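Local coordinates for sulfonate ABC transporter, periplasmic sulfonate-binding protein SsuA (Methylobacillus flagellatus, PDB 3UIF), which probably binds sulfonates or related sulfate esters in the periplasm and delivers them to an ABC importer for uptake, at residues K6-A11 against Q42-E47; V89-P94 against G203-N208; E216-I221 against P307-T312; I221-L226 against L314-L319; S228-A233 against E320-P325. One frame throughout, in Å; residues are numbered along the deposited sequence.

Contact 1. Residues K6-A11 against Q42-E47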
# COMPACT_ATOMS: atom_id res chain seq x y z
N LYS A 6 10.21 10.80 -25.24
CA LYS A 6 10.92 9.80 -24.44
C LYS A 6 9.93 8.79 -23.88
O LYS A 6 9.01 9.16 -23.14
CB LYS A 6 11.67 10.48 -23.29
CG LYS A 6 12.91 11.24 -23.71
CD LYS A 6 13.00 12.61 -23.03
CE LYS A 6 14.40 13.20 -23.17
NZ LYS A 6 14.40 14.67 -22.94
N VAL A 7 10.10 7.52 -24.22
CA VAL A 7 9.22 6.49 -23.68
C VAL A 7 9.65 6.14 -22.27
O VAL A 7 10.79 5.75 -22.04
CB VAL A 7 9.18 5.22 -24.54
CG1 VAL A 7 8.55 4.07 -23.76
CG2 VAL A 7 8.41 5.46 -25.82
N VAL A 8 8.74 6.29 -21.33
CA VAL A 8 8.99 5.89 -19.96
C VAL A 8 7.97 4.82 -19.60
O VAL A 8 6.76 5.04 -19.66
CB VAL A 8 8.98 7.09 -19.01
CG1 VAL A 8 9.07 6.65 -17.56
CG2 VAL A 8 10.15 8.02 -19.34
N ARG A 9 8.49 3.63 -19.29
CA ARG A 9 7.65 2.50 -18.95
C ARG A 9 7.33 2.51 -17.47
O ARG A 9 8.23 2.56 -16.63
CB ARG A 9 8.33 1.18 -19.32
CG ARG A 9 7.81 0.54 -20.60
CD ARG A 9 8.93 0.23 -21.60
NE ARG A 9 10.26 0.17 -20.97
CZ ARG A 9 11.42 0.07 -21.64
NH1 ARG A 9 11.44 0.01 -22.96
NH2 ARG A 9 12.56 0.03 -20.96
N ILE A 10 6.03 2.49 -17.17
CA ILE A 10 5.54 2.52 -15.79
C ILE A 10 4.58 1.37 -15.50
O ILE A 10 3.56 1.20 -16.16
CB ILE A 10 4.89 3.88 -15.45
CG1 ILE A 10 5.81 5.02 -15.91
CG2 ILE A 10 4.64 3.96 -13.96
CD1 ILE A 10 5.37 6.42 -15.51
N ALA A 11 4.94 0.57 -14.50
CA ALA A 11 4.12 -0.57 -14.10
C ALA A 11 3.12 -0.22 -13.01
O ALA A 11 3.37 0.65 -12.17
CB ALA A 11 5.01 -1.72 -13.64
N GLN A 42 6.19 17.73 -21.38
CA GLN A 42 7.59 17.68 -21.00
C GLN A 42 8.47 16.92 -22.00
O GLN A 42 9.68 16.80 -21.79
CB GLN A 42 7.73 17.00 -19.65
CG GLN A 42 8.55 17.77 -18.65
CD GLN A 42 7.67 18.63 -17.81
OE1 GLN A 42 6.59 18.21 -17.39
NE2 GLN A 42 8.10 19.86 -17.56
N GLY A 43 7.86 16.38 -23.06
CA GLY A 43 8.56 15.51 -24.01
C GLY A 43 8.63 14.05 -23.57
O GLY A 43 9.45 13.28 -24.07
N ILE A 44 7.77 13.67 -22.63
CA ILE A 44 7.75 12.33 -22.07
C ILE A 44 6.46 11.60 -22.43
O ILE A 44 5.36 12.10 -22.19
CB ILE A 44 7.91 12.35 -20.54
CG1 ILE A 44 9.28 12.90 -20.15
CG2 ILE A 44 7.70 10.95 -19.95
CD1 ILE A 44 9.45 13.23 -18.69
N LYS A 45 6.62 10.41 -23.00
CA LYS A 45 5.50 9.51 -23.23
C LYS A 45 5.51 8.37 -22.21
O LYS A 45 6.39 7.50 -22.23
CB LYS A 45 5.53 8.95 -24.65
CG LYS A 45 4.38 8.00 -24.98
CD LYS A 45 4.57 7.40 -26.37
CE LYS A 45 3.50 6.37 -26.69
NZ LYS A 45 3.68 5.88 -28.09
N VAL A 46 4.53 8.39 -21.32
CA VAL A 46 4.36 7.31 -20.38
C VAL A 46 3.72 6.13 -21.09
O VAL A 46 2.82 6.31 -21.91
CB VAL A 46 3.55 7.73 -19.13
CG1 VAL A 46 2.44 8.70 -19.50
CG2 VAL A 46 2.99 6.51 -18.38
N GLU A 47 4.25 4.95 -20.81
CA GLU A 47 3.67 3.71 -21.29
C GLU A 47 3.35 2.80 -20.12
O GLU A 47 4.20 2.52 -19.28
CB GLU A 47 4.62 3.01 -22.23
CG GLU A 47 4.46 3.42 -23.68
CD GLU A 47 5.30 2.56 -24.59
OE1 GLU A 47 5.55 1.39 -24.21
OE2 GLU A 47 5.71 3.06 -25.68

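Contact 2. Residues V89-P94 against G203-N208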
# COMPACT_ATOMS: atom_id res chain seq x y z
N VAL A 89 16.00 -0.81 -6.94
CA VAL A 89 14.85 0.07 -7.03
C VAL A 89 14.73 0.99 -5.80
O VAL A 89 15.13 0.61 -4.69
CB VAL A 89 13.60 -0.80 -7.30
CG1 VAL A 89 12.45 -0.55 -6.33
CG2 VAL A 89 13.17 -0.69 -8.75
N GLN A 90 14.22 2.20 -6.02
CA GLN A 90 14.14 3.29 -5.03
C GLN A 90 12.71 3.81 -4.92
O GLN A 90 12.03 3.93 -5.94
CB GLN A 90 14.88 4.51 -5.54
CG GLN A 90 16.25 4.78 -5.02
CD GLN A 90 16.97 5.70 -5.99
OE1 GLN A 90 16.74 6.91 -6.00
NE2 GLN A 90 17.85 5.12 -6.82
N LEU A 91 12.29 4.19 -3.72
CA LEU A 91 11.03 4.90 -3.55
C LEU A 91 11.25 6.40 -3.83
O LEU A 91 11.96 7.07 -3.06
CB LEU A 91 10.45 4.68 -2.15
CG LEU A 91 9.10 5.35 -1.85
CD1 LEU A 91 7.98 4.78 -2.71
CD2 LEU A 91 8.77 5.18 -0.38
N VAL A 92 10.65 6.90 -4.91
CA VAL A 92 10.79 8.32 -5.31
C VAL A 92 9.54 9.17 -5.05
O VAL A 92 9.59 10.39 -5.16
CB VAL A 92 11.25 8.51 -6.77
CG1 VAL A 92 12.67 7.98 -6.96
CG2 VAL A 92 10.26 7.87 -7.74
N ALA A 93 8.43 8.50 -4.72
CA ALA A 93 7.19 9.15 -4.29
C ALA A 93 6.30 8.17 -3.51
O ALA A 93 5.66 7.29 -4.11
CB ALA A 93 6.43 9.73 -5.49
N PRO A 94 6.28 8.31 -2.17
CA PRO A 94 5.40 7.51 -1.33
C PRO A 94 3.95 7.89 -1.63
O PRO A 94 3.67 9.09 -1.79
CB PRO A 94 5.78 7.93 0.10
CG PRO A 94 7.11 8.58 -0.01
CD PRO A 94 7.10 9.22 -1.36
N GLY A 203 4.14 3.18 -3.17
CA GLY A 203 4.16 4.34 -4.03
C GLY A 203 4.91 4.10 -5.31
O GLY A 203 4.86 3.01 -5.87
N VAL A 204 5.63 5.13 -5.75
CA VAL A 204 6.28 5.15 -7.04
C VAL A 204 7.73 4.75 -6.88
O VAL A 204 8.52 5.46 -6.24
CB VAL A 204 6.20 6.53 -7.71
CG1 VAL A 204 6.92 6.52 -9.04
CG2 VAL A 204 4.75 6.96 -7.90
N TRP A 205 8.05 3.60 -7.45
CA TRP A 205 9.39 3.03 -7.38
C TRP A 205 10.13 3.20 -8.69
O TRP A 205 9.57 3.01 -9.77
CB TRP A 205 9.32 1.56 -6.96
CG TRP A 205 8.78 1.38 -5.56
CD1 TRP A 205 7.44 1.32 -5.16
CD2 TRP A 205 9.55 1.22 -4.32
NE1 TRP A 205 7.35 1.14 -3.80
CE2 TRP A 205 8.57 1.07 -3.24
CE3 TRP A 205 10.90 1.18 -4.01
CZ2 TRP A 205 8.95 0.90 -1.92
CZ3 TRP A 205 11.28 1.01 -2.68
CH2 TRP A 205 10.32 0.88 -1.66
N ALA A 206 11.40 3.57 -8.59
CA ALA A 206 12.20 3.83 -9.77
C ALA A 206 13.42 2.91 -9.82
O ALA A 206 14.05 2.65 -8.78
CB ALA A 206 12.64 5.27 -9.80
N ARG A 207 13.73 2.43 -11.02
CA ARG A 207 14.95 1.67 -11.27
C ARG A 207 16.19 2.54 -10.99
O ARG A 207 16.31 3.64 -11.51
CB ARG A 207 14.93 1.11 -12.69
CG ARG A 207 15.93 -0.00 -12.94
CD ARG A 207 15.63 -0.76 -14.23
NE ARG A 207 15.22 0.12 -15.31
CZ ARG A 207 16.05 0.81 -16.11
NH1 ARG A 207 17.37 0.74 -15.98
NH2 ARG A 207 15.53 1.59 -17.04
N ASN A 208 17.07 2.05 -10.13
CA ASN A 208 18.21 2.83 -9.63
C ASN A 208 19.04 3.44 -10.75
O ASN A 208 19.37 4.63 -10.71
CB ASN A 208 19.06 1.99 -8.68
CG ASN A 208 18.39 1.76 -7.32
OD1 ASN A 208 17.38 2.38 -6.99
ND2 ASN A 208 18.97 0.86 -6.54
O HOH W 1 17.93 0.37 -3.70

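Contact 3. Residues E216-I221 against P307-T312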
# COMPACT_ATOMS: atom_id res chain seq x y z
N GLU A 216 16.39 14.43 -14.32
CA GLU A 216 15.44 15.42 -14.83
C GLU A 216 14.05 14.81 -15.09
O GLU A 216 13.03 15.31 -14.59
CB GLU A 216 15.97 16.05 -16.12
CG GLU A 216 17.44 15.71 -16.43
CD GLU A 216 17.65 14.39 -17.20
OE1 GLU A 216 16.76 13.50 -17.23
OE2 GLU A 216 18.74 14.24 -17.78
N ILE A 217 14.05 13.73 -15.87
CA ILE A 217 12.82 12.97 -16.15
C ILE A 217 12.17 12.43 -14.88
O ILE A 217 10.94 12.50 -14.73
CB ILE A 217 13.09 11.81 -17.14
CG1 ILE A 217 13.39 12.37 -18.53
CG2 ILE A 217 11.91 10.84 -17.17
CD1 ILE A 217 13.78 11.30 -19.53
N THR A 218 12.99 11.88 -13.98
CA THR A 218 12.49 11.32 -12.73
C THR A 218 11.73 12.41 -12.00
O THR A 218 10.63 12.19 -11.51
CB THR A 218 13.62 10.76 -11.84
OG1 THR A 218 14.32 9.73 -12.53
CG2 THR A 218 13.05 10.19 -10.52
N GLN A 219 12.31 13.60 -11.98
CA GLN A 219 11.70 14.77 -11.36
C GLN A 219 10.37 15.15 -12.02
O GLN A 219 9.40 15.46 -11.33
CB GLN A 219 12.65 15.97 -11.40
CG GLN A 219 12.12 17.18 -10.65
CD GLN A 219 11.96 16.91 -9.17
OE1 GLN A 219 12.95 16.71 -8.46
NE2 GLN A 219 10.71 16.88 -8.70
N ALA A 220 10.33 15.10 -13.34
CA ALA A 220 9.14 15.48 -14.06
C ALA A 220 8.00 14.54 -13.66
O ALA A 220 6.88 14.97 -13.39
CB ALA A 220 9.39 15.46 -15.56
N ILE A 221 8.33 13.25 -13.56
CA ILE A 221 7.38 12.23 -13.09
C ILE A 221 6.87 12.48 -11.67
O ILE A 221 5.66 12.49 -11.44
CB ILE A 221 7.95 10.82 -13.28
CG1 ILE A 221 7.59 10.34 -14.67
CG2 ILE A 221 7.39 9.82 -12.27
CD1 ILE A 221 8.70 9.56 -15.31
N PRO A 307 14.33 10.80 -0.83
CA PRO A 307 13.43 11.94 -0.61
C PRO A 307 13.69 13.18 -1.47
O PRO A 307 12.97 14.17 -1.36
CB PRO A 307 13.65 12.28 0.87
CG PRO A 307 15.07 11.89 1.12
CD PRO A 307 15.35 10.69 0.24
N HIS A 308 14.71 13.14 -2.33
CA HIS A 308 15.12 14.34 -3.08
C HIS A 308 14.08 14.89 -4.04
O HIS A 308 13.98 16.11 -4.20
CB HIS A 308 16.47 14.12 -3.79
CG HIS A 308 16.81 15.19 -4.81
ND1 HIS A 308 17.13 16.46 -4.46
CD2 HIS A 308 16.86 15.15 -6.22
CE1 HIS A 308 17.38 17.19 -5.59
NE2 HIS A 308 17.21 16.38 -6.66
N PHE A 309 13.30 14.01 -4.66
CA PHE A 309 12.33 14.42 -5.68
C PHE A 309 11.03 15.03 -5.15
O PHE A 309 10.47 15.94 -5.77
CB PHE A 309 12.04 13.25 -6.63
CG PHE A 309 13.26 12.75 -7.32
CD1 PHE A 309 13.82 13.46 -8.38
CD2 PHE A 309 13.90 11.59 -6.87
CE1 PHE A 309 14.99 13.01 -9.00
CE2 PHE A 309 15.06 11.14 -7.49
CZ PHE A 309 15.61 11.85 -8.55
N VAL A 310 10.55 14.52 -4.01
CA VAL A 310 9.38 15.06 -3.34
C VAL A 310 9.70 16.44 -2.73
O VAL A 310 8.91 17.40 -2.85
CB VAL A 310 8.87 14.06 -2.28
CG1 VAL A 310 7.97 14.73 -1.25
CG2 VAL A 310 8.19 12.88 -2.96
N ALA A 311 10.88 16.53 -2.09
CA ALA A 311 11.42 17.80 -1.61
C ALA A 311 11.47 18.86 -2.72
O ALA A 311 10.95 19.97 -2.54
CB ALA A 311 12.80 17.58 -1.00
N THR A 312 12.06 18.52 -3.87
CA THR A 312 12.11 19.46 -5.00
C THR A 312 10.68 19.82 -5.46
O THR A 312 10.35 21.00 -5.64
CB THR A 312 12.98 18.95 -6.18
OG1 THR A 312 14.33 18.76 -5.73
CG2 THR A 312 13.00 19.93 -7.34
O HOH W 2 15.43 17.23 -8.72

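Contact 4. Residues I221-L226 against L314-L319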
# COMPACT_ATOMS: atom_id res chain seq x y z
N ILE A 221 8.33 13.25 -13.56
CA ILE A 221 7.38 12.23 -13.09
C ILE A 221 6.87 12.48 -11.67
O ILE A 221 5.66 12.49 -11.44
CB ILE A 221 7.95 10.82 -13.28
CG1 ILE A 221 7.59 10.34 -14.67
CG2 ILE A 221 7.39 9.82 -12.27
CD1 ILE A 221 8.70 9.56 -15.31
N VAL A 222 7.79 12.68 -10.74
CA VAL A 222 7.43 12.98 -9.35
C VAL A 222 6.61 14.28 -9.21
O VAL A 222 5.56 14.29 -8.55
CB VAL A 222 8.66 13.01 -8.43
CG1 VAL A 222 8.21 13.24 -7.00
CG2 VAL A 222 9.44 11.70 -8.54
N THR A 223 7.07 15.36 -9.83
CA THR A 223 6.31 16.60 -9.81
C THR A 223 4.90 16.36 -10.37
O THR A 223 3.91 16.74 -9.75
CB THR A 223 7.01 17.72 -10.58
OG1 THR A 223 8.20 18.10 -9.88
CG2 THR A 223 6.11 18.91 -10.71
N ALA A 224 4.81 15.70 -11.53
CA ALA A 224 3.52 15.42 -12.16
C ALA A 224 2.63 14.55 -11.27
O ALA A 224 1.44 14.83 -11.12
CB ALA A 224 3.70 14.80 -13.54
N TYR A 225 3.21 13.51 -10.68
CA TYR A 225 2.52 12.66 -9.73
C TYR A 225 1.89 13.43 -8.58
O TYR A 225 0.70 13.30 -8.31
CB TYR A 225 3.50 11.65 -9.16
CG TYR A 225 2.86 10.70 -8.17
CD1 TYR A 225 2.08 9.64 -8.61
CD2 TYR A 225 3.06 10.85 -6.79
CE1 TYR A 225 1.50 8.76 -7.71
CE2 TYR A 225 2.50 9.99 -5.88
CZ TYR A 225 1.71 8.94 -6.34
OH TYR A 225 1.14 8.05 -5.44
N LEU A 226 2.70 14.21 -7.88
CA LEU A 226 2.21 15.01 -6.76
C LEU A 226 1.10 15.99 -7.14
O LEU A 226 0.19 16.26 -6.34
CB LEU A 226 3.36 15.71 -6.04
CG LEU A 226 4.34 14.75 -5.36
CD1 LEU A 226 5.49 15.50 -4.72
CD2 LEU A 226 3.63 13.87 -4.33
N LEU A 314 7.66 19.63 -3.88
CA LEU A 314 6.87 20.40 -2.89
C LEU A 314 7.24 21.88 -2.86
O LEU A 314 6.37 22.74 -2.73
CB LEU A 314 7.01 19.81 -1.49
CG LEU A 314 6.60 18.37 -1.15
CD1 LEU A 314 6.98 18.11 0.29
CD2 LEU A 314 5.12 18.06 -1.38
N LYS A 315 8.54 22.18 -2.96
CA LYS A 315 9.02 23.55 -3.13
C LYS A 315 8.46 24.13 -4.44
O LYS A 315 7.86 25.19 -4.44
CB LYS A 315 10.56 23.62 -3.09
CG LYS A 315 11.17 25.00 -3.38
CD LYS A 315 12.69 25.00 -3.20
CE LYS A 315 13.38 26.25 -3.76
NZ LYS A 315 13.81 26.10 -5.19
N GLU A 316 8.64 23.41 -5.54
CA GLU A 316 8.19 23.84 -6.86
C GLU A 316 6.69 24.07 -6.94
O GLU A 316 6.23 24.94 -7.66
CB GLU A 316 8.56 22.75 -7.87
CG GLU A 316 9.22 23.22 -9.16
CD GLU A 316 9.97 22.08 -9.85
OE1 GLU A 316 11.19 22.25 -10.09
OE2 GLU A 316 9.34 21.00 -10.12
N LEU A 317 5.92 23.30 -6.19
CA LEU A 317 4.47 23.36 -6.28
C LEU A 317 3.86 24.22 -5.19
O LEU A 317 2.65 24.39 -5.14
CB LEU A 317 3.87 21.96 -6.22
CG LEU A 317 4.03 21.00 -7.42
CD1 LEU A 317 3.26 19.71 -7.17
CD2 LEU A 317 3.63 21.64 -8.74
N LYS A 318 4.71 24.76 -4.31
CA LYS A 318 4.26 25.50 -3.13
C LYS A 318 3.35 24.67 -2.23
O LYS A 318 2.28 25.12 -1.82
CB LYS A 318 3.59 26.82 -3.49
CG LYS A 318 4.57 27.92 -3.82
CD LYS A 318 4.62 28.19 -5.31
CE LYS A 318 4.77 29.68 -5.55
NZ LYS A 318 4.22 30.06 -6.88
N LEU A 319 3.81 23.47 -1.92
CA LEU A 319 3.04 22.55 -1.10
C LEU A 319 3.81 22.11 0.14
O LEU A 319 3.48 21.06 0.74
CB LEU A 319 2.61 21.33 -1.92
CG LEU A 319 1.72 21.61 -3.14
CD1 LEU A 319 1.34 20.28 -3.74
CD2 LEU A 319 0.48 22.44 -2.78

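Contact 5. Residues S228-A233 against E320-P325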
# COMPACT_ATOMS: atom_id res chain seq x y z
N SER A 228 -1.30 15.41 -9.26
CA SER A 228 -2.49 14.58 -9.18
C SER A 228 -2.89 14.31 -7.72
O SER A 228 -4.06 14.43 -7.35
CB SER A 228 -2.28 13.25 -9.90
OG SER A 228 -2.04 13.44 -11.28
N VAL A 229 -1.90 13.96 -6.90
CA VAL A 229 -2.11 13.65 -5.50
C VAL A 229 -2.66 14.84 -4.71
O VAL A 229 -3.57 14.70 -3.92
CB VAL A 229 -0.83 13.07 -4.87
CG1 VAL A 229 -0.99 12.88 -3.37
CG2 VAL A 229 -0.50 11.73 -5.52
N HIS A 230 -2.13 16.03 -4.97
CA HIS A 230 -2.65 17.25 -4.35
C HIS A 230 -4.11 17.44 -4.68
O HIS A 230 -4.90 17.92 -3.84
CB HIS A 230 -1.84 18.47 -4.81
CG HIS A 230 -2.39 19.80 -4.33
ND1 HIS A 230 -2.78 20.77 -5.18
CD2 HIS A 230 -2.62 20.29 -3.05
CE1 HIS A 230 -3.21 21.83 -4.48
NE2 HIS A 230 -3.13 21.54 -3.18
N TRP A 231 -4.50 17.06 -5.89
CA TRP A 231 -5.87 17.25 -6.32
C TRP A 231 -6.82 16.32 -5.59
O TRP A 231 -7.89 16.74 -5.14
CB TRP A 231 -6.00 17.14 -7.84
CG TRP A 231 -7.43 17.16 -8.28
CD1 TRP A 231 -8.23 18.27 -8.55
CD2 TRP A 231 -8.32 16.01 -8.45
NE1 TRP A 231 -9.50 17.89 -8.88
CE2 TRP A 231 -9.63 16.55 -8.84
CE3 TRP A 231 -8.17 14.64 -8.33
CZ2 TRP A 231 -10.72 15.73 -9.09
CZ3 TRP A 231 -9.27 13.82 -8.58
CH2 TRP A 231 -10.51 14.35 -8.96
N VAL A 232 -6.44 15.06 -5.45
CA VAL A 232 -7.29 14.08 -4.80
C VAL A 232 -7.32 14.25 -3.28
O VAL A 232 -8.29 13.84 -2.63
CB VAL A 232 -6.87 12.63 -5.14
CG1 VAL A 232 -5.67 12.20 -4.30
CG2 VAL A 232 -8.02 11.66 -4.95
N ALA A 233 -6.27 14.85 -2.72
CA ALA A 233 -6.09 14.93 -1.27
C ALA A 233 -6.96 16.01 -0.60
O ALA A 233 -7.12 16.02 0.62
CB ALA A 233 -4.62 15.11 -0.93
N GLU A 320 4.80 22.92 0.53
CA GLU A 320 5.69 22.57 1.65
C GLU A 320 4.92 22.41 2.97
O GLU A 320 5.33 21.61 3.80
CB GLU A 320 6.84 23.57 1.81
CG GLU A 320 7.85 23.56 0.67
CD GLU A 320 9.15 22.83 1.00
OE1 GLU A 320 9.14 21.58 1.08
OE2 GLU A 320 10.19 23.52 1.14
N GLY A 321 3.81 23.12 3.13
CA GLY A 321 2.99 23.00 4.34
C GLY A 321 1.64 22.31 4.18
O GLY A 321 0.79 22.39 5.07
N PHE A 322 1.44 21.61 3.07
CA PHE A 322 0.14 21.01 2.77
C PHE A 322 -0.06 19.67 3.53
O PHE A 322 -1.16 19.38 3.99
CB PHE A 322 -0.04 20.87 1.24
CG PHE A 322 -1.35 20.28 0.84
CD1 PHE A 322 -1.46 18.90 0.57
CD2 PHE A 322 -2.49 21.07 0.75
CE1 PHE A 322 -2.68 18.34 0.22
CE2 PHE A 322 -3.71 20.52 0.40
CZ PHE A 322 -3.81 19.16 0.13
N TRP A 323 1.01 18.89 3.66
CA TRP A 323 1.07 17.71 4.54
C TRP A 323 1.86 18.00 5.80
O TRP A 323 2.63 18.97 5.84
CB TRP A 323 1.66 16.53 3.79
CG TRP A 323 0.71 15.95 2.76
CD1 TRP A 323 -0.40 15.15 2.99
CD2 TRP A 323 0.73 16.15 1.31
NE1 TRP A 323 -1.03 14.84 1.82
CE2 TRP A 323 -0.41 15.41 0.78
CE3 TRP A 323 1.56 16.85 0.42
CZ2 TRP A 323 -0.69 15.36 -0.59
CZ3 TRP A 323 1.27 16.80 -0.94
CH2 TRP A 323 0.18 16.07 -1.43
N THR A 324 1.67 17.20 6.85
CA THR A 324 2.45 17.36 8.10
C THR A 324 3.19 16.07 8.42
O THR A 324 2.60 15.01 8.32
CB THR A 324 1.56 17.69 9.33
OG1 THR A 324 0.70 16.57 9.63
CG2 THR A 324 0.71 18.94 9.10
N PRO A 325 4.49 16.14 8.82
CA PRO A 325 5.24 14.92 9.12
C PRO A 325 4.76 14.25 10.41
O PRO A 325 4.41 14.95 11.35
CB PRO A 325 6.68 15.44 9.29
CG PRO A 325 6.53 16.84 9.75
CD PRO A 325 5.28 17.36 9.11

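Contact 1. Residues K6-A11 against Q42-E47
Val8 meets Ile44 and Ile10 meets Val46 on one face of a pair of parallel strands. Val8 CG2 lies 3.9 Å from Ile44 CG2. Further along, Ile10 CD1 reaches Val46 CG2 at 3.7 Å. With Ile10 CG1 anti to the carbonyl carbon (chi1 -47°), both CG1 and CD1 come within packing distance of that methyl. On the other face, Glu47 stretches its extended chain back to Val7. Its OE2 comes to rest beside both methyls, 3.6 Å from Val7 CG1. The same carboxylate does not pair with Arg9, whose NE stays 5.8 Å from Glu47 OE1.

These side chains are set in register by five backbone hydrogen bonds. Lys6 N starts the series on Gly43 O at 2.8 Å. Lys45 N returns to Lys6 O at 2.7 Å. Val8 N to Lys45 O, Glu47 N to Val8 O and Ile10 N to Glu47 O complete it. Gly43 closes helix 35-41 in a Schellman motif with positive phi, which turns the chain into strand 44-51.

This pair lies in one lobe's mixed sheet, as in type 2 periplasmic-binding proteins. Strand 6-17 is an inner strand here, since Arg9 and Ala11 bond on their other side to Phe71 and its neighbours. Ile217 and Ile221 of helix 215-233 pack on Lys6, Val8 and Ile44, while Leu39 and Pro36 of helix 35-41 press on Ile44 and Val46.

Contact 2. Residues V89-P94 against G203-N208
The Trp205 indole has Leu91 over one face. Leu91 CB sits 3.8 Å from the centroid of the six-membered ring and 10° off its normal, a CH-pi contact. Leu91 CG is anti to the backbone N (chi1 -179°), and the chain carries CD1 across the same face toward the rim, 3.8 Å from Trp205 CE2. Val89 CG1 packs at CE3 of the same indole, the two side chains crossing at about a right angle. Tyr74 meets the indole with its ring plane roughly perpendicular.

Strands 89-94 and 202-207 run antiparallel in the same mixed sheet as strand 6-17, with 71-75 on the other side of 202-207. Gln90 and Ala206 form a hydrogen-bonded pair, with Ala206 N 2.7 Å from Gln90 O and the return bond in place. Then the register slips by one residue in a classic beta bulge, where Val92 and Ala93 both face Val204. Val204 O takes Val92 N at 2.9 Å, nearly in line with its C=O, and a weak bond from Ala93 N at 3.4 Å. Val204 N answers to Ala93 O at 2.7 Å. Beside the bulge, Val92 CG2 packs on Val204 CG1 at 3.8 Å, and Val92 CG1 on Ala206 CB. Val222 and Tyr225 of helix 215-233 close over this side.

At the other end, Gln90 NE2 donates to Asn208 OD1 at 2.8 Å. It approaches from above the carbonyl plane, and the two amides are turned 38° apart. A water bridges Val89 O and Asn208 ND2. Arg207, the N-cap of helix 208-213, sends its guanidinium to a salt bridge with Asp70.

Contact 3. Residues E216-I221 against P307-T312
Gln219 NE2 donates to Phe309 O at 3.1 Å and also bonds to Thr223 OG1 one turn on. The bond to Phe309 O is nearly straight, 167° at the hydrogen. It lies in the amide plane and falls on a carbonyl lone pair. This is helix-helix packing of helix 215-233 on the start of helix 308-316, in the lobe built on the six-stranded sheet. The segments 216-221 and 308-312 cross at -60°.

The apolar half is a CH-pi contact. Thr218 CG2 stands over the centre of the Phe309 ring, 3.6 Å from its centroid. Thr218 OG1, anti to the carbonyl carbon (chi1 -59°), bonds to Asn214 O, which leaves the methyl to meet the ring. Gln219 OE1 lies at the edge of the same ring, 3.4 Å from Phe309 CD1. A smaller leucine in place of Phe309 would probably leave the Thr218 methyl without a flat face to rest on and open a gap between the helices.

Gln219 OE1 also packs beside Thr312 CB. The hydroxyl of Thr312 turns back to its own helix, where OG1 and N of Thr312 reach His308 O from opposite faces of its carbonyl plane.

Contact 4. Residues I221-L226 against L314-L319
This is a helix packed against the closing turn of another, with a polar bond at one edge and leucines beside it, in the lobe that contains the sheet of strand 6-17. The middle of helix 215-233 lies along the last turn of helix 308-316. By CA atoms, Thr223 and Leu317 come nearest, 7.8 Å apart.

At the polar edge, Thr223 OG1 donates to Glu316 OE2 at 3.1 Å. The carboxylate oxygen is met nearly end-on, and the two side chains cross at about a right angle. Thr223 OG1 is anti to its carbonyl carbon (chi1 -68°), which points CG2 toward Leu317 CD2, 4.2 Å away.

Next to it lies the apolar part. Leu317 CD1 rests against Leu226 CB at 4.2 Å and near Thr223 O. Leu226 CD1 reaches Leu314 CD2, also at 4.2 Å. Ala313 adds to this patch from helix 308-316. Lys318, with positive phi, ends that helix in a Schellman motif, and Leu319 N bonds back to Leu314 O.

A valine here in place of Thr223, which lacks the hydroxyl, would probably leave the Glu316 carboxylate and the Gln219 amide each without this mate.

The hydroxyl of Thr223 is used twice: it gives its proton to Glu316 and accepts from Gln219 NE2. This double use probably holds its rotation, and the amide donor is likely to make it a somewhat better donor to the carboxylate.

Contact 5. Residues S228-A233 against E320-P325
Phe322 comes first; its side chain starts toward helix 215-233, with CG anti to the backbone N (chi1 -179°). His230 meets it in a T-shaped stack. The imidazole edge points at the phenyl face, with centroids 4.7 Å apart and planes at 77°. The touching atom is His230 CD2, which stands over the centre of the phenyl ring, 3.6 Å from Phe322 CZ. His230 NE2 is next, toward Phe322 CE2. Ala233 CB approaches the same ring at its edge, 3.9 Å from Phe322 CE1. Arg267 makes a cation-pi contact with Phe322 and also donates through NH1 to Phe322 O.

Trp323 follows. The edge of Phe322 is turned to its indole, with Phe322 CD1 over the centre of the six-membered ring. The two aromatics touch each other and both pack on the helix, at Val229, His230 and Ala233. They belong to the irregular segment after helix 308-316, which packs here against the C-terminal part of helix 215-233 in one lobe of this type 2 periplasmic binding protein.

The far end of the indole does the touching. Trp323 CZ2 lies 3.7 Å from Val229 CG1, the two side chains crossing at about a right angle. The same atom is 4.0 Å from Ala233 CB, and this CZ2 corner of the ring has the two groups on opposite sides of its plane. Trp323 CH2 points at His230 N with that nitrogen near the ring plane. At the other end, Trp323 NE1 donates to Arg267 O, which probably limits how far the indole can swing. Beyond it, Thr324 O accepts from Gln268 NE2 as the tail leaves the helix.

From the N terminus, contact 1 closes first, pairing strand 6-17 with strand 44-51 around two helices and a short strand. Contact 2 follows in series. Its long loop holds the five-stranded sheet of the second lobe, and the chain returns to the first sheet at 203-208. Contacts 3, 4 and 5 then cross one another. They pair successive parts of helix 215-233 with helix 308-316 and the tail after it, in the same order along both. Contacts 3 and 4 share Ile221. Helix 215-233 also packs against contacts 1 and 2, so it ties the sheet to the C-terminal region, while contact 5 touches only contact 4.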